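Local coordinates for protein DNA double-strand break repair nuclease NurA (Sulfolobus solfataricus, PDB 2YGK) that processes the ends of linear double-stranded DNA as a manganese-dependent nuclease, probably working with HerA to resect the 5' strand in double-strand break repair, at residues G59-R64 / E106-L111. Sequence-based numbering, arbitrary orientation.
Sequences GGSFGR and ERISLL
Ile108 meets Ser61 and Gly63 with its two branches, a compact example of how a branched residue can fill the space between a helix and a beta-sheet. The strand segment 59-64 and the helix segment 106-111 run nearly antiparallel, at 158°, with axes 8.2 Å apart. Ile108 holds CG2 anti to its backbone N and CG1 beside that N (chi1 -72°), and the extended chi2 of 157° carries CD1 farther along the strand. CG2 reaches the serine, lying 3.8 Å from Ser61 CB and equally close to Ser61 OG. The hydroxyl, set between its own N and carbonyl carbon, is turned so that it too lies against the methyl; across this contact carbon is all it meets. CD1 instead settles on bare backbone, 3.7 Å from Gly63 CA; a beta-carbon on that glycine would run into the methyl. Between the two, CG2 also lies 4.1 Å from Phe62 O, while the phenyl ring of Phe62 turns to the other side of the strand, where it meets Phe311 and helix 313-330. Tyr72 and Val74 of the neighbouring strand 70-82, together with Phe98, extend the apolar surroundings of Ile108. A valine in its place would lack CD1 and would probably leave a gap over Gly63. Gly63 O has its hydrogen-bond partner just before the helical segment, in Gln105 NE2 of the same helix 104-123, a polar tie between helix and strand. The strand is the one that brings Asp58 to the manganese ion, about 9 Å from the side chain of Ser61, in a domain of the RNase H clan. Between the two segments themselves the contact is purely van der Waals, a fit that pairs the two methyl ends of an isoleucine with a serine and a glycine that has no side chain to intervene.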
loop_
_atom_site.group_PDB
_atom_site.type_symbol
_atom_site.label_atom_id
_atom_site.label_comp_id
_atom_site.label_asym_id
_atom_site.label_seq_id
_atom_site.Cartn_x
_atom_site.Cartn_y
_atom_site.Cartn_z
ATOM N N GLY A 59 0.577 -14.159 10.858
ATOM C CA GLY A 59 -0.659 -13.395 10.921
ATOM C C GLY A 59 -1.171 -12.910 9.592
ATOM O O GLY A 59 -0.414 -12.844 8.602
ATOM N N GLY A 60 -2.464 -12.576 9.580
ATOM C CA GLY A 60 -3.171 -12.139 8.378
ATOM C C GLY A 60 -4.110 -11.030 8.756
ATOM O O GLY A 60 -4.556 -10.978 9.902
ATOM N N SER A 61 -4.420 -10.160 7.793
ATOM C CA SER A 61 -5.236 -8.994 8.044
ATOM C C SER A 61 -5.709 -8.332 6.762
ATOM O O SER A 61 -5.140 -8.540 5.720
ATOM C CB SER A 61 -4.430 -7.921 8.780
ATOM O OG SER A 61 -3.709 -7.177 7.805
ATOM N N PHE A 62 -6.746 -7.509 6.878
ATOM C CA PHE A 62 -7.184 -6.697 5.781
ATOM C C PHE A 62 -8.139 -5.651 6.316
ATOM O O PHE A 62 -8.707 -5.810 7.391
ATOM C CB PHE A 62 -7.845 -7.539 4.673
ATOM C CG PHE A 62 -9.312 -7.724 4.840
ATOM C CD1 PHE A 62 -9.803 -8.699 5.708
ATOM C CD2 PHE A 62 -10.211 -6.895 4.152
ATOM C CE1 PHE A 62 -11.185 -8.865 5.882
ATOM C CE2 PHE A 62 -11.602 -7.029 4.327
ATOM C CZ PHE A 62 -12.089 -8.018 5.206
ATOM N N GLY A 63 -8.298 -4.595 5.541
ATOM C CA GLY A 63 -9.258 -3.554 5.848
ATOM C C GLY A 63 -9.767 -2.938 4.579
ATOM O O GLY A 63 -8.982 -2.628 3.696
ATOM N N ARG A 64 -11.081 -2.795 4.476
ATOM C CA ARG A 64 -11.693 -2.236 3.283
ATOM C C ARG A 64 -12.406 -0.916 3.600
ATOM O O ARG A 64 -13.311 -0.883 4.438
ATOM C CB ARG A 64 -12.655 -3.228 2.632
ATOM C CG ARG A 64 -12.995 -2.808 1.220
ATOM C CD ARG A 64 -13.988 -3.703 0.503
ATOM N NE ARG A 64 -14.520 -3.017 -0.692
ATOM C CZ ARG A 64 -15.814 -2.782 -0.964
ATOM N NH1 ARG A 64 -16.795 -3.179 -0.154
ATOM N NH2 ARG A 64 -16.143 -2.144 -2.085
ATOM N N GLU A 106 -2.176 0.939 8.631
ATOM C CA GLU A 106 -1.026 0.690 9.466
ATOM C C GLU A 106 -1.488 0.202 10.861
ATOM O O GLU A 106 -0.955 -0.791 11.404
ATOM C CB GLU A 106 -0.166 1.953 9.551
ATOM C CG GLU A 106 1.294 1.617 9.778
ATOM C CD GLU A 106 2.100 2.733 10.404
ATOM O OE1 GLU A 106 1.760 3.922 10.187
ATOM O OE2 GLU A 106 3.089 2.389 11.109
ATOM N N ARG A 107 -2.514 0.853 11.419
ATOM C CA ARG A 107 -3.055 0.368 12.671
ATOM C C ARG A 107 -3.518 -1.075 12.531
ATOM O O ARG A 107 -3.343 -1.862 13.455
ATOM C CB ARG A 107 -4.213 1.226 13.196
ATOM C CG ARG A 107 -3.910 2.701 13.211
ATOM C CD ARG A 107 -4.747 3.494 14.178
ATOM N NE ARG A 107 -6.169 3.529 13.853
ATOM C CZ ARG A 107 -6.690 4.208 12.850
ATOM N NH1 ARG A 107 -5.901 4.907 12.031
ATOM N NH2 ARG A 107 -8.001 4.159 12.659
ATOM N N ILE A 108 -4.141 -1.421 11.404
ATOM C CA ILE A 108 -4.658 -2.763 11.253
ATOM C C ILE A 108 -3.474 -3.721 11.333
ATOM O O ILE A 108 -3.533 -4.729 12.043
ATOM C CB ILE A 108 -5.388 -2.998 9.934
ATOM C CG1 ILE A 108 -6.740 -2.280 9.923
ATOM C CG2 ILE A 108 -5.628 -4.488 9.712
ATOM C CD1 ILE A 108 -7.265 -1.995 8.507
ATOM N N SER A 109 -2.405 -3.407 10.614
ATOM C CA SER A 109 -1.280 -4.316 10.578
ATOM C C SER A 109 -0.575 -4.399 11.926
ATOM O O SER A 109 -0.133 -5.462 12.306
ATOM C CB SER A 109 -0.311 -3.985 9.439
ATOM O OG SER A 109 -0.033 -2.614 9.382
ATOM N N LEU A 110 -0.471 -3.280 12.640
ATOM C CA LEU A 110 0.169 -3.272 13.948
ATOM C C LEU A 110 -0.675 -4.074 14.928
ATOM O O LEU A 110 -0.151 -4.735 15.818
ATOM C CB LEU A 110 0.345 -1.844 14.470
ATOM C CG LEU A 110 1.460 -1.086 13.753
ATOM C CD1 LEU A 110 1.391 0.422 13.994
ATOM C CD2 LEU A 110 2.803 -1.604 14.142
ATOM N N LEU A 111 -1.988 -3.986 14.786
ATOM C CA LEU A 111 -2.886 -4.800 15.576
ATOM C C LEU A 111 -2.652 -6.287 15.290
ATOM O O LEU A 111 -2.575 -7.104 16.218
ATOM C CB LEU A 111 -4.300 -4.389 15.289
ATOM C CG LEU A 111 -5.456 -5.115 15.957
ATOM C CD1 LEU A 111 -5.202 -5.431 17.427
ATOM C CD2 LEU A 111 -6.704 -4.235 15.768
#